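Local coordinates for demethylmenaquinone Methyltransferase (Thermus thermophilus, PDB 1J3L), which is of unknown function but belongs to the RraA-like protein family and assembles as a trimer of identical chains, at residues Glu16-Val21 with Leu130-Val135; Thr37-Glu42 with Val126-Lys131; Arg96-Leu101 with Leu111-Lys116. All coordinates share one frame; numbering follows the deposited sequence.

Contact 1 (Glu16-Val21 with Leu130-Val135)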
ATOM      1  N   GLU A  16      10.034   4.270  20.704  1.00 33.21           N
ATOM      2  CA  GLU A  16      10.364   3.766  19.382  1.00 32.20           C
ATOM      3  C   GLU A  16       9.084   3.868  18.570  1.00 35.11           C
ATOM      4  O   GLU A  16       7.995   3.741  19.118  1.00 33.80           O
ATOM      5  CB  GLU A  16      10.810   2.309  19.468  1.00 45.56           C
ATOM      6  CG  GLU A  16      12.230   2.117  19.957  1.00 56.84           C
ATOM      7  CD  GLU A  16      13.243   2.393  18.875  1.00 69.14           C
ATOM      8  OE1 GLU A  16      13.258   3.535  18.370  1.00 70.44           O
ATOM      9  OE2 GLU A  16      14.016   1.469  18.528  1.00 66.89           O
ATOM     10  N   ALA A  17       9.212   4.106  17.272  1.00 36.57           N
ATOM     11  CA  ALA A  17       8.038   4.242  16.421  1.00 37.45           C
ATOM     12  C   ALA A  17       8.179   3.513  15.083  1.00 37.10           C
ATOM     13  O   ALA A  17       9.276   3.392  14.526  1.00 25.17           O
ATOM     14  CB  ALA A  17       7.743   5.727  16.178  1.00 32.26           C
ATOM     15  N   LEU A  18       7.054   3.013  14.589  1.00 28.71           N
ATOM     16  CA  LEU A  18       7.011   2.326  13.312  1.00 29.40           C
ATOM     17  C   LEU A  18       6.005   3.048  12.423  1.00 28.39           C
ATOM     18  O   LEU A  18       4.951   3.490  12.892  1.00 32.97           O
ATOM     19  CB  LEU A  18       6.596   0.864  13.501  1.00 29.18           C
ATOM     20  CG  LEU A  18       7.695  -0.061  14.029  1.00 39.49           C
ATOM     21  CD1 LEU A  18       7.144  -1.442  14.303  1.00 34.01           C
ATOM     22  CD2 LEU A  18       8.806  -0.129  13.008  1.00 41.26           C
ATOM     23  N   PRO A  19       6.337   3.216  11.134  1.00 22.52           N
ATOM     24  CA  PRO A  19       5.414   3.895  10.220  1.00 23.88           C
ATOM     25  C   PRO A  19       4.185   3.016   9.988  1.00 21.43           C
ATOM     26  O   PRO A  19       4.227   1.804  10.211  1.00 18.82           O
ATOM     27  CB  PRO A  19       6.256   4.084   8.955  1.00 19.01           C
ATOM     28  CG  PRO A  19       7.195   2.901   9.004  1.00 17.79           C
ATOM     29  CD  PRO A  19       7.589   2.844  10.452  1.00 18.49           C
HETATM   30  N   MSE A  20       3.093   3.632   9.558  1.00 28.46           N
HETATM   31  CA  MSE A  20       1.868   2.892   9.298  1.00 28.96           C
HETATM   32  C   MSE A  20       1.960   2.198   7.942  1.00 28.46           C
HETATM   33  O   MSE A  20       1.330   2.617   6.978  1.00 27.73           O
HETATM   34  CB  MSE A  20       0.654   3.835   9.340  1.00 26.35           C
HETATM   35  CG  MSE A  20      -0.692   3.126   9.180  1.00 28.34           C
HETATM   36 SE   MSE A  20      -0.701   1.360   9.972  1.00 36.78          SE
HETATM   37  CE  MSE A  20      -0.478   1.855  11.814  1.00 42.15           C
ATOM     38  N   VAL A  21       2.765   1.139   7.883  1.00 26.50           N
ATOM     39  CA  VAL A  21       2.962   0.365   6.663  1.00 24.44           C
ATOM     40  C   VAL A  21       2.236  -0.984   6.782  1.00 28.82           C
ATOM     41  O   VAL A  21       2.501  -1.927   6.039  1.00 18.22           O
ATOM     42  CB  VAL A  21       4.462   0.134   6.397  1.00 31.52           C
ATOM     43  CG1 VAL A  21       5.156   1.473   6.210  1.00 44.17           C
ATOM     44  CG2 VAL A  21       5.097  -0.626   7.556  1.00 27.90           C
ATOM     45  N   LEU A 130      12.058  -8.545  20.044  1.00 36.85           N
ATOM     46  CA  LEU A 130      11.902  -8.649  18.597  1.00 30.79           C
ATOM     47  C   LEU A 130      12.542  -7.453  17.921  1.00 29.76           C
ATOM     48  O   LEU A 130      12.686  -6.389  18.523  1.00 30.33           O
ATOM     49  CB  LEU A 130      10.421  -8.660  18.205  1.00 25.80           C
ATOM     50  CG  LEU A 130       9.430  -9.636  18.824  1.00 27.84           C
ATOM     51  CD1 LEU A 130       8.044  -9.258  18.330  1.00 30.37           C
ATOM     52  CD2 LEU A 130       9.763 -11.067  18.452  1.00 20.84           C
ATOM     53  N   LYS A 131      12.903  -7.626  16.656  1.00 32.51           N
ATOM     54  CA  LYS A 131      13.484  -6.547  15.873  1.00 35.67           C
ATOM     55  C   LYS A 131      12.628  -6.470  14.611  1.00 25.37           C
ATOM     56  O   LYS A 131      12.736  -7.315  13.725  1.00 29.90           O
ATOM     57  CB  LYS A 131      14.944  -6.860  15.511  1.00 40.28           C
ATOM     58  CG  LYS A 131      15.714  -5.669  14.942  1.00 46.67           C
ATOM     59  CD  LYS A 131      16.910  -6.114  14.111  1.00 54.95           C
ATOM     60  CE  LYS A 131      16.453  -6.914  12.891  1.00 67.38           C
ATOM     61  NZ  LYS A 131      17.564  -7.255  11.955  1.00 69.50           N
ATOM     62  N   VAL A 132      11.770  -5.459  14.534  1.00 32.87           N
ATOM     63  CA  VAL A 132      10.879  -5.304  13.388  1.00 33.74           C
ATOM     64  C   VAL A 132      11.098  -3.992  12.644  1.00 37.72           C
ATOM     65  O   VAL A 132      10.986  -2.910  13.228  1.00 32.63           O
ATOM     66  CB  VAL A 132       9.394  -5.399  13.829  1.00 31.64           C
ATOM     67  CG1 VAL A 132       8.475  -5.158  12.639  1.00 27.16           C
ATOM     68  CG2 VAL A 132       9.120  -6.774  14.432  1.00 23.07           C
ATOM     69  N   LEU A 133      11.395  -4.098  11.350  1.00 38.11           N
ATOM     70  CA  LEU A 133      11.656  -2.927  10.518  1.00 42.89           C
ATOM     71  C   LEU A 133      12.580  -1.979  11.263  1.00 34.22           C
ATOM     72  O   LEU A 133      12.266  -0.806  11.461  1.00 35.85           O
ATOM     73  CB  LEU A 133      10.354  -2.204  10.147  1.00 47.29           C
ATOM     74  CG  LEU A 133       9.396  -2.907   9.174  1.00 53.23           C
ATOM     75  CD1 LEU A 133       8.190  -2.016   8.921  1.00 51.24           C
ATOM     76  CD2 LEU A 133      10.106  -3.213   7.860  1.00 39.57           C
ATOM     77  N   GLY A 134      13.714  -2.519  11.693  1.00 31.69           N
ATOM     78  CA  GLY A 134      14.708  -1.734  12.401  1.00 38.16           C
ATOM     79  C   GLY A 134      14.370  -1.335  13.824  1.00 39.67           C
ATOM     80  O   GLY A 134      15.223  -0.807  14.532  1.00 47.44           O
ATOM     81  N   VAL A 135      13.139  -1.585  14.254  1.00 40.16           N
ATOM     82  CA  VAL A 135      12.743  -1.219  15.605  1.00 33.10           C
ATOM     83  C   VAL A 135      12.609  -2.419  16.533  1.00 32.80           C
ATOM     84  O   VAL A 135      12.070  -3.464  16.163  1.00 28.43           O
ATOM     85  CB  VAL A 135      11.423  -0.430  15.599  1.00 34.20           C
ATOM     86  CG1 VAL A 135      11.003  -0.107  17.017  1.00 33.74           C
ATOM     87  CG2 VAL A 135      11.602   0.850  14.816  1.00 27.35           C
TER
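Leu-18 is the main bump of this contact, and the hairpin end 132-135 is the hollow that receives it. Its CD2 methyl does most of the touching. Leu-18 CD2 lies 3.5 Å from Val-135 CG2, a tight carbon pair, with the two side chains running alongside each other head to tail. Leu-18 CD2 also sits 3.9 Å from Leu-133 CB and 3.5 Å from Val-132 O. The other branch, Leu-18 CD1, reaches Val-132 CG1 at 4.3 Å. The torsions explain the reach: CG stands beside the backbone N (chi1 -77°), while chi2 of 175° sends CD1 outward toward Val-132 and turns CD2 to Val-135 and Leu-133.

Val-135 answers with its two methyls. Val-135 CG2 touches both Leu-18 CD2 and, at 3.5 Å, Ala-17 O. Val-135 CG1 meets Glu-16 CB at 3.4 Å. A bend at chi2 (-78°) folds the glutamate carboxylate back toward the valine, with Glu-16 OE2 3.7 Å from Val-135 CG1. Further along, Val-21 CG2 and Leu-133 CD1 meet tip to tip at 3.7 Å.

The hollow has its shape from a type I' turn, Val-132 to Val-135, with Leu-133 and Gly-134 at positive phi. It closes a two-residue beta hairpin, where Val-132 and Val-135 exchange two backbone bonds. Val-135 also touches Leu-152. Thr-114 and Lys-116 of the second subunit pack against Pro-19, Ala-17 and Glu-16.

The chemistry across the contact is almost wholly apolar. Strand 16-18 bonds to strand 149-153, through Leu-150 and Leu-152, and strand 130-132 to strand 135-137. Methyl-to-methyl fit, and not directional bonding, joins the hairpin to strand 16-18.

Contact 2 (Thr37-Glu42 with Val126-Lys131)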
ATOM      1  N   THR A  37       5.049 -10.481  23.036  1.00 21.26           N
ATOM      2  CA  THR A  37       5.671 -10.817  21.762  1.00 24.36           C
ATOM      3  C   THR A  37       5.670 -12.294  21.424  1.00 31.33           C
ATOM      4  O   THR A  37       5.423 -13.156  22.273  1.00 35.08           O
ATOM      5  CB  THR A  37       7.132 -10.342  21.703  1.00 25.54           C
ATOM      6  OG1 THR A  37       7.922 -11.098  22.635  1.00 25.19           O
ATOM      7  CG2 THR A  37       7.217  -8.862  22.049  1.00 16.41           C
ATOM      8  N   LEU A  38       5.977 -12.568  20.162  1.00 26.95           N
ATOM      9  CA  LEU A  38       6.020 -13.923  19.657  1.00 28.47           C
ATOM     10  C   LEU A  38       6.770 -13.929  18.330  1.00 30.52           C
ATOM     11  O   LEU A  38       6.577 -13.049  17.486  1.00 33.69           O
ATOM     12  CB  LEU A  38       4.593 -14.426  19.471  1.00 25.77           C
ATOM     13  CG  LEU A  38       4.332 -15.850  19.018  1.00 34.59           C
ATOM     14  CD1 LEU A  38       5.019 -16.827  19.954  1.00 51.00           C
ATOM     15  CD2 LEU A  38       2.827 -16.084  18.998  1.00 39.43           C
ATOM     16  N   ARG A  39       7.644 -14.909  18.163  1.00 28.63           N
ATOM     17  CA  ARG A  39       8.404 -15.037  16.933  1.00 28.90           C
ATOM     18  C   ARG A  39       8.119 -16.407  16.354  1.00 35.72           C
ATOM     19  O   ARG A  39       8.271 -17.422  17.031  1.00 36.67           O
ATOM     20  CB  ARG A  39       9.903 -14.888  17.193  1.00 36.08           C
ATOM     21  CG  ARG A  39      10.744 -15.093  15.944  1.00 56.98           C
ATOM     22  CD  ARG A  39      12.226 -14.912  16.216  1.00 67.28           C
ATOM     23  NE  ARG A  39      12.539 -13.550  16.640  1.00 65.73           N
ATOM     24  CZ  ARG A  39      13.047 -13.234  17.827  1.00 67.77           C
ATOM     25  NH1 ARG A  39      13.306 -14.186  18.717  1.00 65.01           N
ATOM     26  NH2 ARG A  39      13.294 -11.963  18.127  1.00 55.36           N
ATOM     27  N   VAL A  40       7.678 -16.427  15.104  1.00 32.48           N
ATOM     28  CA  VAL A  40       7.379 -17.672  14.421  1.00 25.45           C
ATOM     29  C   VAL A  40       7.617 -17.457  12.943  1.00 29.13           C
ATOM     30  O   VAL A  40       7.913 -16.346  12.492  1.00 23.87           O
ATOM     31  CB  VAL A  40       5.906 -18.114  14.599  1.00 25.94           C
ATOM     32  CG1 VAL A  40       5.610 -18.359  16.051  1.00 27.72           C
ATOM     33  CG2 VAL A  40       4.955 -17.053  14.018  1.00 26.42           C
ATOM     34  N   PHE A  41       7.492 -18.532  12.183  1.00 24.55           N
ATOM     35  CA  PHE A  41       7.659 -18.435  10.752  1.00 27.48           C
ATOM     36  C   PHE A  41       6.707 -19.431  10.135  1.00 30.28           C
ATOM     37  O   PHE A  41       6.867 -20.639  10.305  1.00 24.95           O
ATOM     38  CB  PHE A  41       9.093 -18.755  10.322  1.00 25.83           C
ATOM     39  CG  PHE A  41       9.348 -18.486   8.865  1.00 33.90           C
ATOM     40  CD1 PHE A  41       9.576 -17.183   8.415  1.00 23.91           C
ATOM     41  CD2 PHE A  41       9.299 -19.521   7.927  1.00 25.81           C
ATOM     42  CE1 PHE A  41       9.752 -16.906   7.056  1.00 34.69           C
ATOM     43  CE2 PHE A  41       9.473 -19.255   6.565  1.00 37.31           C
ATOM     44  CZ  PHE A  41       9.700 -17.942   6.126  1.00 28.85           C
ATOM     45  N   GLU A  42       5.711 -18.922   9.427  1.00 28.46           N
ATOM     46  CA  GLU A  42       4.734 -19.772   8.777  1.00 30.09           C
ATOM     47  C   GLU A  42       4.198 -20.917   9.616  1.00 33.86           C
ATOM     48  O   GLU A  42       3.927 -21.993   9.092  1.00 40.95           O
ATOM     49  CB  GLU A  42       5.316 -20.281   7.455  1.00 27.44           C
ATOM     50  CG  GLU A  42       5.689 -19.138   6.542  1.00 19.63           C
ATOM     51  CD  GLU A  42       6.381 -19.574   5.284  1.00 40.87           C
ATOM     52  OE1 GLU A  42       6.597 -20.800   5.114  1.00 25.22           O
ATOM     53  OE2 GLU A  42       6.703 -18.676   4.466  1.00 33.03           O
ATOM     54  N   VAL A 126       8.360 -17.345  22.617  1.00 42.38           N
ATOM     55  CA  VAL A 126       7.373 -16.526  23.305  1.00 37.37           C
ATOM     56  C   VAL A 126       8.018 -15.461  24.198  1.00 40.50           C
ATOM     57  O   VAL A 126       8.984 -15.730  24.910  1.00 49.75           O
ATOM     58  CB  VAL A 126       6.453 -17.411  24.164  1.00 39.67           C
ATOM     59  CG1 VAL A 126       5.315 -16.582  24.734  1.00 35.09           C
ATOM     60  CG2 VAL A 126       5.924 -18.570  23.322  1.00 34.16           C
ATOM     61  N   ASP A 127       7.459 -14.254  24.155  1.00 44.56           N
ATOM     62  CA  ASP A 127       7.935 -13.110  24.929  1.00 38.88           C
ATOM     63  C   ASP A 127       9.446 -12.847  24.871  1.00 42.29           C
ATOM     64  O   ASP A 127      10.100 -12.681  25.903  1.00 39.15           O
ATOM     65  CB  ASP A 127       7.467 -13.225  26.387  1.00 30.64           C
ATOM     66  CG  ASP A 127       6.000 -12.826  26.569  1.00 31.04           C
ATOM     67  OD1 ASP A 127       5.619 -11.713  26.150  1.00 47.60           O
ATOM     68  OD2 ASP A 127       5.226 -13.615  27.142  1.00 35.58           O
ATOM     69  N   VAL A 128       9.985 -12.804  23.653  1.00 34.61           N
ATOM     70  CA  VAL A 128      11.404 -12.527  23.424  1.00 35.48           C
ATOM     71  C   VAL A 128      11.543 -11.180  22.730  1.00 40.83           C
ATOM     72  O   VAL A 128      10.611 -10.717  22.070  1.00 41.95           O
ATOM     73  CB  VAL A 128      12.065 -13.568  22.506  1.00 38.01           C
ATOM     74  CG1 VAL A 128      12.090 -14.928  23.175  1.00 35.94           C
ATOM     75  CG2 VAL A 128      11.328 -13.621  21.187  1.00 37.13           C
ATOM     76  N   PRO A 129      12.705 -10.522  22.881  1.00 42.00           N
ATOM     77  CA  PRO A 129      12.895  -9.226  22.228  1.00 42.85           C
ATOM     78  C   PRO A 129      12.787  -9.424  20.719  1.00 38.63           C
ATOM     79  O   PRO A 129      13.356 -10.369  20.176  1.00 45.22           O
ATOM     80  CB  PRO A 129      14.309  -8.830  22.655  1.00 43.84           C
ATOM     81  CG  PRO A 129      14.446  -9.465  24.000  1.00 47.80           C
ATOM     82  CD  PRO A 129      13.836 -10.829  23.776  1.00 41.91           C
ATOM     83  N   LEU A 130      12.058  -8.545  20.044  1.00 36.85           N
ATOM     84  CA  LEU A 130      11.902  -8.649  18.597  1.00 30.79           C
ATOM     85  C   LEU A 130      12.542  -7.453  17.921  1.00 29.76           C
ATOM     86  O   LEU A 130      12.686  -6.389  18.523  1.00 30.33           O
ATOM     87  CB  LEU A 130      10.421  -8.660  18.205  1.00 25.80           C
ATOM     88  CG  LEU A 130       9.430  -9.636  18.824  1.00 27.84           C
ATOM     89  CD1 LEU A 130       8.044  -9.258  18.330  1.00 30.37           C
ATOM     90  CD2 LEU A 130       9.763 -11.067  18.452  1.00 20.84           C
ATOM     91  N   LYS A 131      12.903  -7.626  16.656  1.00 32.51           N
ATOM     92  CA  LYS A 131      13.484  -6.547  15.873  1.00 35.67           C
ATOM     93  C   LYS A 131      12.628  -6.470  14.611  1.00 25.37           C
ATOM     94  O   LYS A 131      12.736  -7.315  13.725  1.00 29.90           O
ATOM     95  CB  LYS A 131      14.944  -6.860  15.511  1.00 40.28           C
ATOM     96  CG  LYS A 131      15.714  -5.669  14.942  1.00 46.67           C
ATOM     97  CD  LYS A 131      16.910  -6.114  14.111  1.00 54.95           C
ATOM     98  CE  LYS A 131      16.453  -6.914  12.891  1.00 67.38           C
ATOM     99  NZ  LYS A 131      17.564  -7.255  11.955  1.00 69.50           N
TER
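Thr-37 and Arg-39 grip the loop 127-129 with hydrogen bonds. The backbone bond from Asp-127 N to Thr-37 O is 3.0 Å. The return bond, Thr-37 N to Asp-127 OD1, is weak at 3.4 Å. Thr-37 OG1 donates to Val-128 O at 2.8 Å, with the donor tilted from the carbonyl plane. A chi1 of 68° turns the Thr-37 hydroxyl to the Val-128 backbone and sets CG2 against Leu-130. Arg-39 NH2 gives a short bond of 2.6 Å to Pro-129 O. That bond is bent, with an angle of 133° at the hydrogen, and the oxygen lies near the guanidinium plane, at its edge.

Charged partners from outside the two segments back these bonds. Arg-39 NH1 pairs with the carboxylate of Glu-125, and Asp-127 OD2 with the guanidinium of Arg-36.

Van der Waals contacts make up the rest. Leu-130 CD2 covers one face of the Arg-39 guanidinium, 3.7 Å from Arg-39 NH2. Leu-130 CD1 rests 3.7 Å from Thr-37 CB. Val-128 CG2 approaches Arg-39 NH1 obliquely, at 3.2 Å. Leu-38 and Val-126 form an antiparallel non-hydrogen-bonded pair where strand 31-39 meets strand 125-126. Leu-38 CD1 and Val-126 CG2 touch at 3.9 Å, and Leu-46 of helix 45-51 packs on both residues.

The chemistry is thus divided between the two faces of the strand. Leu-38 faces the helix with hydrocarbon, while Thr-37 and Arg-39 turn to the loop and take up two successive carbonyl oxygens. The pairing with Glu-125 probably fixes the guanidinium where NH2 meets Pro-129 O.

Contact 3 (Arg96-Leu101 with Leu111-Lys116)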
ATOM      1  N   ARG A  96      -5.586 -13.893   7.262  1.00 14.87           N
ATOM      2  CA  ARG A  96      -6.590 -14.280   6.264  1.00 16.74           C
ATOM      3  C   ARG A  96      -8.032 -14.141   6.787  1.00 21.89           C
ATOM      4  O   ARG A  96      -8.245 -13.896   7.969  1.00 13.90           O
ATOM      5  CB  ARG A  96      -6.330 -15.699   5.729  1.00 16.84           C
ATOM      6  CG  ARG A  96      -6.624 -16.848   6.667  1.00 15.30           C
ATOM      7  CD  ARG A  96      -6.318 -18.156   5.976  1.00 18.54           C
ATOM      8  NE  ARG A  96      -6.898 -19.296   6.682  1.00 20.44           N
ATOM      9  CZ  ARG A  96      -7.153 -20.466   6.112  1.00 24.98           C
ATOM     10  NH1 ARG A  96      -6.876 -20.653   4.822  1.00 16.36           N
ATOM     11  NH2 ARG A  96      -7.706 -21.438   6.826  1.00 18.91           N
ATOM     12  N   ASP A  97      -9.014 -14.301   5.900  1.00 27.49           N
ATOM     13  CA  ASP A  97     -10.443 -14.149   6.228  1.00 20.82           C
ATOM     14  C   ASP A  97     -10.713 -12.678   6.512  1.00 20.93           C
ATOM     15  O   ASP A  97     -11.467 -12.334   7.416  1.00 26.85           O
ATOM     16  CB  ASP A  97     -10.867 -14.950   7.468  1.00 19.17           C
ATOM     17  CG  ASP A  97     -10.503 -16.420   7.382  1.00 18.39           C
ATOM     18  OD1 ASP A  97     -10.375 -16.970   6.267  1.00 23.11           O
ATOM     19  OD2 ASP A  97     -10.362 -17.030   8.458  1.00 25.59           O
ATOM     20  N   THR A  98     -10.088 -11.813   5.734  1.00 19.62           N
ATOM     21  CA  THR A  98     -10.261 -10.384   5.909  1.00 18.03           C
ATOM     22  C   THR A  98     -11.711  -9.954   6.164  1.00 22.11           C
ATOM     23  O   THR A  98     -11.953  -9.106   7.019  1.00 20.25           O
ATOM     24  CB  THR A  98      -9.696  -9.618   4.703  1.00 14.62           C
ATOM     25  OG1 THR A  98     -10.136 -10.240   3.497  1.00 38.87           O
ATOM     26  CG2 THR A  98      -8.186  -9.641   4.725  1.00 27.48           C
ATOM     27  N   GLU A  99     -12.675 -10.520   5.441  1.00 19.54           N
ATOM     28  CA  GLU A  99     -14.065 -10.133   5.669  1.00 19.08           C
ATOM     29  C   GLU A  99     -14.465 -10.411   7.125  1.00 21.02           C
ATOM     30  O   GLU A  99     -15.182  -9.629   7.740  1.00 18.86           O
ATOM     31  CB  GLU A  99     -15.033 -10.866   4.727  1.00 23.00           C
ATOM     32  CG  GLU A  99     -16.449 -10.242   4.751  1.00 28.71           C
ATOM     33  CD  GLU A  99     -17.504 -11.052   4.010  1.00 39.35           C
ATOM     34  OE1 GLU A  99     -17.219 -11.557   2.899  1.00 37.00           O
ATOM     35  OE2 GLU A  99     -18.633 -11.166   4.541  1.00 37.89           O
ATOM     36  N   GLU A 100     -13.999 -11.526   7.678  1.00 19.11           N
ATOM     37  CA  GLU A 100     -14.311 -11.852   9.068  1.00 24.67           C
ATOM     38  C   GLU A 100     -13.512 -11.014  10.085  1.00 23.86           C
ATOM     39  O   GLU A 100     -14.040 -10.633  11.132  1.00 23.55           O
ATOM     40  CB  GLU A 100     -14.076 -13.345   9.330  1.00 21.29           C
ATOM     41  CG  GLU A 100     -15.097 -14.269   8.674  1.00 21.71           C
ATOM     42  CD  GLU A 100     -14.687 -15.732   8.771  1.00 35.03           C
ATOM     43  OE1 GLU A 100     -14.206 -16.143   9.850  1.00 26.77           O
ATOM     44  OE2 GLU A 100     -14.849 -16.470   7.776  1.00 38.05           O
ATOM     45  N   LEU A 101     -12.254 -10.717   9.777  1.00 17.13           N
ATOM     46  CA  LEU A 101     -11.429  -9.939  10.693  1.00 21.55           C
ATOM     47  C   LEU A 101     -12.032  -8.558  10.948  1.00 27.40           C
ATOM     48  O   LEU A 101     -12.035  -8.074  12.086  1.00 20.13           O
ATOM     49  CB  LEU A 101     -10.004  -9.784  10.133  1.00 11.04           C
ATOM     50  CG  LEU A 101      -9.196 -11.064   9.857  1.00 20.10           C
ATOM     51  CD1 LEU A 101      -7.812 -10.674   9.369  1.00 19.82           C
ATOM     52  CD2 LEU A 101      -9.083 -11.942  11.115  1.00  3.78           C
ATOM     53  N   LEU A 111       0.765  -7.052   7.271  1.00 16.96           N
ATOM     54  CA  LEU A 111       1.349  -6.522   6.049  1.00 17.38           C
ATOM     55  C   LEU A 111       0.445  -6.845   4.871  1.00 18.74           C
ATOM     56  O   LEU A 111       0.396  -6.108   3.890  1.00 11.62           O
ATOM     57  CB  LEU A 111       2.748  -7.116   5.829  1.00 16.93           C
ATOM     58  CG  LEU A 111       3.793  -6.734   6.886  1.00 32.05           C
ATOM     59  CD1 LEU A 111       5.085  -7.496   6.643  1.00 24.13           C
ATOM     60  CD2 LEU A 111       4.029  -5.224   6.859  1.00 26.28           C
ATOM     61  N   ALA A 112      -0.288  -7.949   4.986  1.00 22.08           N
ATOM     62  CA  ALA A 112      -1.176  -8.364   3.917  1.00 18.12           C
ATOM     63  C   ALA A 112      -1.983  -9.591   4.273  1.00 18.02           C
ATOM     64  O   ALA A 112      -1.705 -10.282   5.257  1.00 18.10           O
ATOM     65  CB  ALA A 112      -0.365  -8.648   2.654  1.00 18.73           C
ATOM     66  N   ALA A 113      -3.009  -9.839   3.468  1.00 10.42           N
ATOM     67  CA  ALA A 113      -3.828 -11.029   3.638  1.00 21.14           C
ATOM     68  C   ALA A 113      -3.283 -12.053   2.626  1.00 11.82           C
ATOM     69  O   ALA A 113      -2.713 -11.683   1.600  1.00 14.91           O
ATOM     70  CB  ALA A 113      -5.308 -10.712   3.348  1.00  8.17           C
ATOM     71  N   THR A 114      -3.448 -13.333   2.923  1.00 14.96           N
ATOM     72  CA  THR A 114      -2.983 -14.398   2.042  1.00 13.39           C
ATOM     73  C   THR A 114      -3.926 -15.579   2.289  1.00 18.05           C
ATOM     74  O   THR A 114      -4.439 -15.747   3.403  1.00 18.55           O
ATOM     75  CB  THR A 114      -1.515 -14.785   2.360  1.00 19.79           C
ATOM     76  OG1 THR A 114      -0.890 -15.315   1.186  1.00 21.50           O
ATOM     77  CG2 THR A 114      -1.456 -15.832   3.471  1.00 17.64           C
ATOM     78  N   PRO A 115      -4.161 -16.416   1.262  1.00 18.11           N
ATOM     79  CA  PRO A 115      -5.055 -17.582   1.337  1.00 21.45           C
ATOM     80  C   PRO A 115      -4.656 -18.815   2.141  1.00 22.46           C
ATOM     81  O   PRO A 115      -5.504 -19.423   2.795  1.00 23.27           O
ATOM     82  CB  PRO A 115      -5.282 -17.946  -0.136  1.00 11.81           C
ATOM     83  CG  PRO A 115      -5.003 -16.667  -0.872  1.00 21.90           C
ATOM     84  CD  PRO A 115      -3.773 -16.169  -0.136  1.00 18.75           C
ATOM     85  N   LYS A 116      -3.384 -19.204   2.070  1.00 29.52           N
ATOM     86  CA  LYS A 116      -2.920 -20.404   2.769  1.00 26.83           C
ATOM     87  C   LYS A 116      -2.807 -20.319   4.274  1.00 27.09           C
ATOM     88  O   LYS A 116      -2.318 -19.333   4.822  1.00 31.40           O
ATOM     89  CB  LYS A 116      -1.563 -20.873   2.226  1.00 25.61           C
ATOM     90  CG  LYS A 116      -1.634 -21.582   0.901  1.00 47.52           C
ATOM     91  CD  LYS A 116      -0.470 -22.536   0.739  1.00 53.75           C
ATOM     92  CE  LYS A 116      -0.709 -23.469  -0.435  1.00 66.42           C
ATOM     93  NZ  LYS A 116       0.349 -24.507  -0.556  1.00 76.61           N
TER
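Pro-115 O accepts a 2.7 Å hydrogen bond from Arg-96 NH1. The oxygen lies at the edge of the guanidinium, in its plane. The donor stands nearly along the C=O axis, with an angle of 164° at the oxygen, and the angle at the hydrogen is 147°. Arg-96 CD also comes close to Pro-115 O, at 3.5 Å. A chi1 of 72° directs the arginine chain alongside the carbonyls of Thr-114 and Pro-115, and it runs extended from CG to NE. At the root of the chain, Arg-96 CB lies only 3.0 Å from Thr-114 O.

The first segment follows strand 94-95; the second contains its parallel partner, the weakly bonded strand 112-113. Arg-96 leads on into the short helix 98-101, with Asp-97 at the N-cap position. The Asp-97 side chain makes no capping bond; its OD2 accepts from Gly-75 N instead. The helix start packs on strand 112-113 through one methyl pair. Thr-98 CG2 meets Ala-113 CB at 3.4 Å, a tight fit.

The third subunit closes over this region. Asp-10 of the third subunit forms a salt bridge with Arg-96 NH2, and Asp-148 of the third subunit accepts from Thr-98 N. Lys-116 NZ reaches Pro-13 O of the third subunit.

In the fold
Along the chain the first segments of contacts 1 and 2 come first, then both segments of contact 3, then 126-131 and 130-135. Contact 3 is therefore local, while the other two close long loops. Contacts 1 and 2 share Leu-130 and Lys-131, and their centres are 14 Å apart. Together they fasten the hairpin of strands 130-132 and 135-137 to two strands of the main mixed sheet, 16-18 and 31-39. The centre of contact 3 is 21 Å from that of contact 1 and 20 Å from that of contact 2. It touches contact 1 where Leu-111 packs on Val-21. Contacts 1 and 3 meet other subunits of the trimer; contact 2 does not.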